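Integral membrane indolylacetylinositol arabinosyltransferase EmbC (Mycolicibacterium smegmatis, PDB 7BVE) probably polymerises arabinose into the arabinan of the mycobacterial cell wall, working as a membrane-embedded glycosyltransferase that binds the antituberculosis drug ethambutol. Local coordinates at residues Tyr295-Tyr300 / Phe977-Gly982; Tyr299-Gly304 / Val1004-Gly1009; Ser486-Ala491 / Ala1069-Ser1074. One frame throughout, in Å; residues are numbered along the deposited sequence.

Contact 1 of 3, residues Tyr295-Tyr300 / Phe977-Gly982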
loop_
_atom_site.group_PDB
_atom_site.type_symbol
_atom_site.label_atom_id
_atom_site.label_comp_id
_atom_site.label_asym_id
_atom_site.label_seq_id
_atom_site.Cartn_x
_atom_site.Cartn_y
_atom_site.Cartn_z
ATOM N N TYR A 295 10.137 38.070 -4.351
ATOM C CA TYR A 295 8.883 37.367 -4.578
ATOM C C TYR A 295 8.932 36.079 -3.774
ATOM O O TYR A 295 9.979 35.689 -3.260
ATOM C CB TYR A 295 8.647 37.111 -6.072
ATOM C CG TYR A 295 9.500 36.045 -6.719
ATOM C CD1 TYR A 295 10.795 36.302 -7.121
ATOM C CD2 TYR A 295 8.971 34.805 -7.003
ATOM C CE1 TYR A 295 11.549 35.333 -7.717
ATOM C CE2 TYR A 295 9.711 33.843 -7.606
ATOM C CZ TYR A 295 10.994 34.104 -7.957
ATOM O OH TYR A 295 11.716 33.119 -8.566
ATOM N N MET A 296 7.787 35.421 -3.659
ATOM C CA MET A 296 7.652 34.242 -2.807
ATOM C C MET A 296 7.831 32.996 -3.662
ATOM O O MET A 296 6.863 32.395 -4.117
ATOM C CB MET A 296 6.297 34.224 -2.115
ATOM C CG MET A 296 6.200 33.205 -1.005
ATOM S SD MET A 296 7.017 33.788 0.468
ATOM C CE MET A 296 7.688 32.266 1.066
ATOM N N ALA A 297 9.075 32.590 -3.865
ATOM C CA ALA A 297 9.382 31.403 -4.647
ATOM C C ALA A 297 9.245 30.153 -3.801
ATOM O O ALA A 297 9.499 30.166 -2.597
ATOM C CB ALA A 297 10.803 31.455 -5.200
ATOM N N ASN A 298 8.848 29.067 -4.443
ATOM C CA ASN A 298 9.044 27.758 -3.848
ATOM C C ASN A 298 10.491 27.372 -4.079
ATOM O O ASN A 298 10.968 27.364 -5.218
ATOM C CB ASN A 298 8.094 26.734 -4.451
ATOM C CG ASN A 298 8.043 25.455 -3.658
ATOM O OD1 ASN A 298 8.793 25.262 -2.713
ATOM N ND2 ASN A 298 7.122 24.590 -4.012
ATOM N N TYR A 299 11.187 27.049 -3.001
ATOM C CA TYR A 299 12.634 27.163 -3.002
ATOM C C TYR A 299 13.297 25.834 -3.317
ATOM O O TYR A 299 14.345 25.796 -3.963
ATOM C CB TYR A 299 13.058 27.707 -1.645
ATOM C CG TYR A 299 14.510 27.982 -1.429
ATOM C CD1 TYR A 299 15.137 29.034 -2.067
ATOM C CD2 TYR A 299 15.232 27.246 -0.508
ATOM C CE1 TYR A 299 16.459 29.307 -1.831
ATOM C CE2 TYR A 299 16.544 27.511 -0.267
ATOM C CZ TYR A 299 17.150 28.542 -0.925
ATOM O OH TYR A 299 18.467 28.807 -0.679
ATOM N N TYR A 300 12.689 24.738 -2.895
ATOM C CA TYR A 300 13.300 23.431 -3.024
ATOM C C TYR A 300 12.846 22.667 -4.255
ATOM O O TYR A 300 13.401 21.608 -4.532
ATOM C CB TYR A 300 13.013 22.599 -1.772
ATOM C CG TYR A 300 13.654 23.127 -0.512
ATOM C CD1 TYR A 300 14.987 22.891 -0.240
ATOM C CD2 TYR A 300 12.921 23.855 0.405
ATOM C CE1 TYR A 300 15.572 23.368 0.902
ATOM C CE2 TYR A 300 13.498 24.334 1.551
ATOM C CZ TYR A 300 14.821 24.087 1.795
ATOM O OH TYR A 300 15.397 24.562 2.941
ATOM N N PHE A 977 21.149 30.037 1.359
ATOM C CA PHE A 977 21.682 30.860 0.287
ATOM C C PHE A 977 20.556 31.588 -0.443
ATOM O O PHE A 977 19.416 31.128 -0.504
ATOM C CB PHE A 977 22.528 30.014 -0.674
ATOM C CG PHE A 977 21.772 28.931 -1.384
ATOM C CD1 PHE A 977 21.626 27.686 -0.815
ATOM C CD2 PHE A 977 21.260 29.139 -2.647
ATOM C CE1 PHE A 977 20.946 26.690 -1.468
ATOM C CE2 PHE A 977 20.580 28.147 -3.299
ATOM C CZ PHE A 977 20.428 26.922 -2.708
ATOM N N ASP A 978 20.898 32.741 -1.005
ATOM C CA ASP A 978 19.951 33.649 -1.626
ATOM C C ASP A 978 19.838 33.395 -3.127
ATOM O O ASP A 978 20.552 32.580 -3.707
ATOM C CB ASP A 978 20.380 35.092 -1.380
ATOM C CG ASP A 978 20.168 35.538 0.042
ATOM O OD1 ASP A 978 19.189 35.099 0.673
ATOM O OD2 ASP A 978 20.992 36.333 0.535
ATOM N N HIS A 979 18.916 34.121 -3.757
ATOM C CA HIS A 979 18.808 34.236 -5.204
ATOM C C HIS A 979 18.080 35.540 -5.468
ATOM O O HIS A 979 17.185 35.896 -4.707
ATOM C CB HIS A 979 18.065 33.045 -5.822
ATOM C CG HIS A 979 16.603 32.989 -5.502
ATOM N ND1 HIS A 979 15.642 33.505 -6.341
ATOM C CD2 HIS A 979 15.939 32.481 -4.440
ATOM C CE1 HIS A 979 14.449 33.308 -5.815
ATOM N NE2 HIS A 979 14.601 32.695 -4.658
ATOM N N ARG A 980 18.505 36.295 -6.475
ATOM C CA ARG A 980 17.826 37.564 -6.686
ATOM C C ARG A 980 17.202 37.711 -8.062
ATOM O O ARG A 980 15.990 37.926 -8.160
ATOM C CB ARG A 980 18.786 38.717 -6.420
ATOM C CG ARG A 980 18.109 40.044 -6.237
ATOM C CD ARG A 980 19.144 41.054 -5.841
ATOM N NE ARG A 980 18.592 42.378 -5.619
ATOM C CZ ARG A 980 19.329 43.429 -5.283
ATOM N NH1 ARG A 980 20.639 43.295 -5.143
ATOM N NH2 ARG A 980 18.762 44.611 -5.096
ATOM N N TYR A 981 17.974 37.575 -9.135
ATOM C CA TYR A 981 17.457 37.788 -10.481
ATOM C C TYR A 981 17.578 36.528 -11.317
ATOM O O TYR A 981 18.030 36.561 -12.455
ATOM C CB TYR A 981 18.161 38.937 -11.192
ATOM C CG TYR A 981 17.957 40.283 -10.560
ATOM C CD1 TYR A 981 16.703 40.855 -10.504
ATOM C CD2 TYR A 981 19.032 41.024 -10.103
ATOM C CE1 TYR A 981 16.510 42.091 -9.941
ATOM C CE2 TYR A 981 18.850 42.270 -9.550
ATOM C CZ TYR A 981 17.586 42.795 -9.471
ATOM O OH TYR A 981 17.393 44.035 -8.917
ATOM N N GLY A 982 17.193 35.396 -10.756
ATOM C CA GLY A 982 17.376 34.137 -11.424
ATOM C C GLY A 982 18.703 33.474 -11.159
ATOM O O GLY A 982 18.841 32.286 -11.443
#
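Y299 makes the single hydrogen bond between 295-300 and 977-982. Its phenol OH donates to the backbone carbonyl of F977, with Y299 OH 2.5 Å from F977 O. The hydroxyl comes in bent from the C=O direction and somewhat out of the carbonyl plane. Y299 reaches across because its CG is anti to the backbone N (chi1 -177°), which sends the ring out from the loop, with F977 O lying near the ring plane at the hydroxyl end.

The aromatic contacts come next. F977 uses its ring as well as its carbonyl: Y299 OH sits 3.1 Å above the F977 ring plane, over its centre, so one oxygen is bonded to the backbone and covered by the side chain of the same residue. The two rings are tilted at 44°, with centroids 5.3 Å apart. H979 meets Y295 more steeply; those planes stand at 81°, and H979 CE1 comes to 3.9 Å from Y295 OH. That hydroxyl takes its hydrogen bond elsewhere, at the carbonyl of G304.

Van der Waals contacts surround the imidazole, which projects from its own loop into the bend of 295-300. A297 CB lies 4.0 Å from H979 NE2, while H979 CD2 approaches the edge of the Y299 ring, 4.1 Å from Y299 CE1. H979 also touches A293, at the end of helix 281-293, and V984.

All five touching residues are buried. Together they make a buried, mainly aromatic interface between two irregular loops, joining the GT-C-type membrane part to the C-terminal domain beside the ethambutol site, where the drug touches N298.

Contact 2 of 3, residues Tyr299-Gly304 / Val1004-Gly1009; sequences YYRWFG and VMDYLG
R301 reaches over from 299-304 to take hold of the backbone of 1004-1009, the principal feature of a loop-to-loop junction that also includes a Met-aromatic contact and lies at the ethambutol pocket. A chi1 of -165° swings the arginine away from its own amide, and the chain, extended as far as NE, brings its guanidinium between V1004 and G1009, the two ends of 1004-1009. R301 NH2 donates to V1004 O at 2.9 Å, the acceptor lying in the guanidinium plane although the donor stands above the carbonyl plane of V1004. One face of the group is covered by the backbone of G1009, whose CA is 3.6 Å above the plane and towards its rim; having no side chain, G1009 lets its main chain lie this close. These residues make the dense part of the contact, together with Y300 and M1005, which run side by side in the same direction so that M1005 SD comes to 3.6 Å from Y300 CD1, oblique to the ring. V1004, whose carbonyl the arginine holds, itself touches ethambutol.

The other side, with the partly exposed D1006 and W302, is looser. D1006 OD1 remains 4.0 Å from R301 NH2, too far for a salt bridge, though its charge may still steady the arginine. F303 only skirts the partner loop, meeting Y63 edge-to-face instead. W302 points away overall, its indole covered on one face by R301 CG and resting against helix 479-492. Its backbone nevertheless closes the junction, as W302 N donates to G1009 O at 2.8 Å.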
loop_
_atom_site.group_PDB
_atom_site.type_symbol
_atom_site.label_atom_id
_atom_site.label_comp_id
_atom_site.label_asym_id
_atom_site.label_seq_id
_atom_site.Cartn_x
_atom_site.Cartn_y
_atom_site.Cartn_z
ATOM N N TYR A 299 11.187 27.049 -3.001
ATOM C CA TYR A 299 12.634 27.163 -3.002
ATOM C C TYR A 299 13.297 25.834 -3.317
ATOM O O TYR A 299 14.345 25.796 -3.963
ATOM C CB TYR A 299 13.058 27.707 -1.645
ATOM C CG TYR A 299 14.510 27.982 -1.429
ATOM C CD1 TYR A 299 15.137 29.034 -2.067
ATOM C CD2 TYR A 299 15.232 27.246 -0.508
ATOM C CE1 TYR A 299 16.459 29.307 -1.831
ATOM C CE2 TYR A 299 16.544 27.511 -0.267
ATOM C CZ TYR A 299 17.150 28.542 -0.925
ATOM O OH TYR A 299 18.467 28.807 -0.679
ATOM N N TYR A 300 12.689 24.738 -2.895
ATOM C CA TYR A 300 13.300 23.431 -3.024
ATOM C C TYR A 300 12.846 22.667 -4.255
ATOM O O TYR A 300 13.401 21.608 -4.532
ATOM C CB TYR A 300 13.013 22.599 -1.772
ATOM C CG TYR A 300 13.654 23.127 -0.512
ATOM C CD1 TYR A 300 14.987 22.891 -0.240
ATOM C CD2 TYR A 300 12.921 23.855 0.405
ATOM C CE1 TYR A 300 15.572 23.368 0.902
ATOM C CE2 TYR A 300 13.498 24.334 1.551
ATOM C CZ TYR A 300 14.821 24.087 1.795
ATOM O OH TYR A 300 15.397 24.562 2.941
ATOM N N ARG A 301 11.873 23.166 -5.009
ATOM C CA ARG A 301 11.352 22.388 -6.120
ATOM C C ARG A 301 10.745 23.340 -7.141
ATOM O O ARG A 301 10.420 24.486 -6.828
ATOM C CB ARG A 301 10.346 21.345 -5.614
ATOM C CG ARG A 301 9.967 20.232 -6.574
ATOM C CD ARG A 301 9.217 19.130 -5.876
ATOM N NE ARG A 301 8.759 18.133 -6.832
ATOM C CZ ARG A 301 9.484 17.116 -7.293
ATOM N NH1 ARG A 301 8.939 16.290 -8.167
ATOM N NH2 ARG A 301 10.724 16.924 -6.896
ATOM N N TRP A 302 10.682 22.863 -8.385
ATOM C CA TRP A 302 9.964 23.462 -9.518
ATOM C C TRP A 302 10.554 24.786 -9.989
ATOM O O TRP A 302 9.816 25.740 -10.203
ATOM C CB TRP A 302 8.469 23.639 -9.254
ATOM C CG TRP A 302 7.739 22.385 -8.981
ATOM C CD1 TRP A 302 7.597 21.335 -9.817
ATOM C CD2 TRP A 302 6.905 22.118 -7.860
ATOM N NE1 TRP A 302 6.811 20.383 -9.243
ATOM C CE2 TRP A 302 6.360 20.845 -8.043
ATOM C CE3 TRP A 302 6.607 22.809 -6.683
ATOM C CZ2 TRP A 302 5.531 20.256 -7.108
ATOM C CZ3 TRP A 302 5.789 22.219 -5.765
ATOM C CH2 TRP A 302 5.260 20.959 -5.977
ATOM N N PHE A 303 11.880 24.845 -10.136
ATOM C CA PHE A 303 12.558 25.778 -11.041
ATOM C C PHE A 303 12.399 27.243 -10.648
ATOM O O PHE A 303 12.576 28.133 -11.474
ATOM C CB PHE A 303 12.072 25.552 -12.472
ATOM C CG PHE A 303 12.480 24.232 -13.042
ATOM C CD1 PHE A 303 13.728 23.730 -12.826
ATOM C CD2 PHE A 303 11.557 23.425 -13.658
ATOM C CE1 PHE A 303 14.066 22.502 -13.326
ATOM C CE2 PHE A 303 11.897 22.187 -14.132
ATOM C CZ PHE A 303 13.152 21.733 -13.963
ATOM N N GLY A 304 12.059 27.525 -9.397
ATOM C CA GLY A 304 11.893 28.901 -8.984
ATOM C C GLY A 304 10.542 29.501 -9.274
ATOM O O GLY A 304 10.392 30.720 -9.189
ATOM N N VAL A 1004 13.063 15.041 -3.367
ATOM C CA VAL A 1004 12.315 16.284 -3.505
ATOM C C VAL A 1004 13.163 17.326 -4.221
ATOM O O VAL A 1004 12.667 18.089 -5.056
ATOM C CB VAL A 1004 11.852 16.765 -2.118
ATOM C CG1 VAL A 1004 11.167 18.110 -2.190
ATOM C CG2 VAL A 1004 10.933 15.743 -1.500
ATOM N N MET A 1005 14.463 17.337 -3.955
ATOM C CA MET A 1005 15.346 18.401 -4.401
ATOM C C MET A 1005 16.185 18.027 -5.612
ATOM O O MET A 1005 17.075 18.789 -5.981
ATOM C CB MET A 1005 16.263 18.811 -3.257
ATOM C CG MET A 1005 15.540 19.394 -2.078
ATOM S SD MET A 1005 16.657 19.770 -0.733
ATOM C CE MET A 1005 16.976 18.124 -0.147
ATOM N N ASP A 1006 15.921 16.892 -6.254
ATOM C CA ASP A 1006 16.819 16.407 -7.291
ATOM C C ASP A 1006 16.589 17.140 -8.610
ATOM O O ASP A 1006 15.839 18.107 -8.695
ATOM C CB ASP A 1006 16.671 14.898 -7.466
ATOM C CG ASP A 1006 15.255 14.468 -7.811
ATOM O OD1 ASP A 1006 14.324 15.295 -7.780
ATOM O OD2 ASP A 1006 15.070 13.275 -8.128
ATOM N N TYR A 1007 17.250 16.647 -9.658
ATOM C CA TYR A 1007 17.199 17.263 -10.978
ATOM C C TYR A 1007 15.846 17.120 -11.652
ATOM O O TYR A 1007 15.441 18.017 -12.392
ATOM C CB TYR A 1007 18.271 16.644 -11.871
ATOM C CG TYR A 1007 18.312 17.195 -13.273
ATOM C CD1 TYR A 1007 18.840 18.450 -13.524
ATOM C CD2 TYR A 1007 17.836 16.456 -14.348
ATOM C CE1 TYR A 1007 18.885 18.965 -14.802
ATOM C CE2 TYR A 1007 17.874 16.964 -15.633
ATOM C CZ TYR A 1007 18.403 18.222 -15.851
ATOM O OH TYR A 1007 18.455 18.747 -17.121
ATOM N N LEU A 1008 15.134 16.023 -11.417
ATOM C CA LEU A 1008 13.907 15.746 -12.148
ATOM C C LEU A 1008 12.713 16.554 -11.674
ATOM O O LEU A 1008 11.614 16.352 -12.193
ATOM C CB LEU A 1008 13.560 14.264 -12.062
ATOM C CG LEU A 1008 14.442 13.309 -12.851
ATOM C CD1 LEU A 1008 14.068 11.879 -12.533
ATOM C CD2 LEU A 1008 14.287 13.584 -14.329
ATOM N N GLY A 1009 12.882 17.452 -10.716
ATOM C CA GLY A 1009 11.748 18.202 -10.240
ATOM C C GLY A 1009 12.025 19.670 -10.042
ATOM O O GLY A 1009 11.116 20.418 -9.704
#

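Contact 3 of 3, residues Ser486-Ala491 / Ala1069-Ser1074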
loop_
_atom_site.group_PDB
_atom_site.type_symbol
_atom_site.label_atom_id
_atom_site.label_comp_id
_atom_site.label_asym_id
_atom_site.label_seq_id
_atom_site.Cartn_x
_atom_site.Cartn_y
_atom_site.Cartn_z
ATOM N N SER A 486 0.943 27.125 -12.524
ATOM C CA SER A 486 0.124 26.060 -11.950
ATOM C C SER A 486 0.021 24.865 -12.886
ATOM O O SER A 486 0.107 23.712 -12.439
ATOM C CB SER A 486 -1.260 26.596 -11.617
ATOM O OG SER A 486 -1.173 27.615 -10.641
ATOM N N SER A 487 -0.135 25.124 -14.188
ATOM C CA SER A 487 -0.133 24.043 -15.172
ATOM C C SER A 487 1.208 23.320 -15.201
ATOM O O SER A 487 1.258 22.089 -15.318
ATOM C CB SER A 487 -0.458 24.602 -16.551
ATOM O OG SER A 487 -1.739 25.197 -16.565
ATOM N N PHE A 488 2.301 24.064 -15.037
ATOM C CA PHE A 488 3.633 23.475 -15.060
ATOM C C PHE A 488 3.913 22.647 -13.809
ATOM O O PHE A 488 4.529 21.583 -13.901
ATOM C CB PHE A 488 4.654 24.593 -15.229
ATOM C CG PHE A 488 6.060 24.126 -15.337
ATOM C CD1 PHE A 488 6.501 23.486 -16.476
ATOM C CD2 PHE A 488 6.959 24.369 -14.320
ATOM C CE1 PHE A 488 7.795 23.069 -16.584
ATOM C CE2 PHE A 488 8.249 23.953 -14.430
ATOM C CZ PHE A 488 8.668 23.304 -15.565
ATOM N N LYS A 489 3.468 23.114 -12.636
ATOM C CA LYS A 489 3.623 22.330 -11.412
ATOM C C LYS A 489 2.798 21.060 -11.457
ATOM O O LYS A 489 3.203 20.031 -10.911
ATOM C CB LYS A 489 3.206 23.139 -10.193
ATOM C CG LYS A 489 4.111 24.252 -9.821
ATOM C CD LYS A 489 3.564 24.933 -8.605
ATOM C CE LYS A 489 4.402 26.113 -8.233
ATOM N NZ LYS A 489 3.843 26.782 -7.043
ATOM N N SER A 490 1.616 21.121 -12.073
ATOM C CA SER A 490 0.822 19.910 -12.240
ATOM C C SER A 490 1.480 18.945 -13.216
ATOM O O SER A 490 1.395 17.727 -13.042
ATOM C CB SER A 490 -0.579 20.269 -12.711
ATOM O OG SER A 490 -1.343 19.102 -12.927
ATOM N N ALA A 491 2.147 19.473 -14.246
ATOM C CA ALA A 491 2.806 18.606 -15.218
ATOM C C ALA A 491 4.050 17.948 -14.638
ATOM O O ALA A 491 4.320 16.777 -14.915
ATOM C CB ALA A 491 3.166 19.399 -16.468
ATOM N N ALA A 1069 8.761 32.822 -23.003
ATOM C CA ALA A 1069 9.273 31.562 -23.516
ATOM C C ALA A 1069 8.592 30.440 -22.753
ATOM O O ALA A 1069 8.092 30.664 -21.647
ATOM C CB ALA A 1069 10.799 31.483 -23.352
ATOM N N PRO A 1070 8.522 29.237 -23.321
ATOM C CA PRO A 1070 7.935 28.118 -22.579
ATOM C C PRO A 1070 8.811 27.699 -21.411
ATOM O O PRO A 1070 9.997 28.009 -21.331
ATOM C CB PRO A 1070 7.839 27.012 -23.628
ATOM C CG PRO A 1070 7.805 27.716 -24.905
ATOM C CD PRO A 1070 8.696 28.890 -24.740
ATOM N N LEU A 1071 8.195 26.988 -20.480
ATOM C CA LEU A 1071 8.887 26.461 -19.316
ATOM C C LEU A 1071 9.362 25.054 -19.640
ATOM O O LEU A 1071 8.545 24.165 -19.888
ATOM C CB LEU A 1071 7.967 26.467 -18.097
ATOM C CG LEU A 1071 7.618 27.833 -17.507
ATOM C CD1 LEU A 1071 6.509 27.706 -16.500
ATOM C CD2 LEU A 1071 8.835 28.424 -16.847
ATOM N N ARG A 1072 10.677 24.858 -19.655
ATOM C CA ARG A 1072 11.252 23.573 -20.030
ATOM C C ARG A 1072 11.216 22.628 -18.842
ATOM O O ARG A 1072 11.797 22.922 -17.796
ATOM C CB ARG A 1072 12.691 23.725 -20.500
ATOM C CG ARG A 1072 13.226 22.434 -21.038
ATOM C CD ARG A 1072 14.702 22.452 -21.303
ATOM N NE ARG A 1072 15.086 21.227 -21.985
ATOM C CZ ARG A 1072 15.330 20.072 -21.384
ATOM N NH1 ARG A 1072 15.229 19.962 -20.071
ATOM N NH2 ARG A 1072 15.663 19.016 -22.103
ATOM N N LEU A 1073 10.566 21.485 -19.005
ATOM C CA LEU A 1073 10.504 20.483 -17.954
ATOM C C LEU A 1073 11.509 19.382 -18.259
ATOM O O LEU A 1073 11.563 18.877 -19.384
ATOM C CB LEU A 1073 9.089 19.923 -17.794
ATOM C CG LEU A 1073 8.360 19.008 -18.778
ATOM C CD1 LEU A 1073 7.229 18.336 -18.046
ATOM C CD2 LEU A 1073 7.817 19.784 -19.958
ATOM N N SER A 1074 12.325 19.043 -17.270
ATOM C CA SER A 1074 13.304 17.980 -17.433
ATOM C C SER A 1074 12.598 16.639 -17.344
ATOM O O SER A 1074 11.985 16.320 -16.320
ATOM C CB SER A 1074 14.389 18.086 -16.368
ATOM O OG SER A 1074 13.862 17.808 -15.086
#
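F488 leaves helix 479-492 and pushes its ring against the extended C-terminal tail, 1069-1074, in a helix-to-tail packing contact whose key feature is a CH-pi interaction with L1071. L1071 CB lies over one face of the ring, 3.9 Å from the centroid and 19° from the normal, while L1071 CD1 covers the root of the side chain, 3.8 Å from F488 CB. Further along the tail, L1073 CB approaches F488 CE1 at 3.6 Å, and R1072 O lies near the ring plane at the CZ end. No hydrogen bond crosses here, so shape and apolar burial carry the contact.

A first torsion of -177° turns the F488 ring away from its own backbone N and outward from the helix to meet the tail.

What holds the tail in place lies behind it. R1072 turns away from the helix and donates through NE to the carbonyl of D178, in the N-terminal part of the chain, and P1070 O accepts from R180. On the helix side, K489 NZ bonds to P306 O. A491, one turn on from F488, has CB 4.5 Å from L1073 CD1.

Contacts 1, 2 and 3 all join the membrane glycosyltransferase part to the C-terminal domain. Contacts 1 and 2 lie near the ethambutol site, contact 3 farther off. The first segments of contacts 1 and 2 overlap at Y299 and Y300, in the loop after helix 281-293, with 486-491 later; the partners follow in the order 977-982, 1004-1009, 1069-1074. Contacts 1 and 2 thus start from one loop, with centres 12 Å apart, and contact 3 crosses both. Contact 3, on helix 479-492, is centred 12 Å from contact 2 and 17 Å from contact 1. F303 packs on F488, and Y1007 O probably hydrogen-bonds to S1074 OG, placing contact 2 between the others.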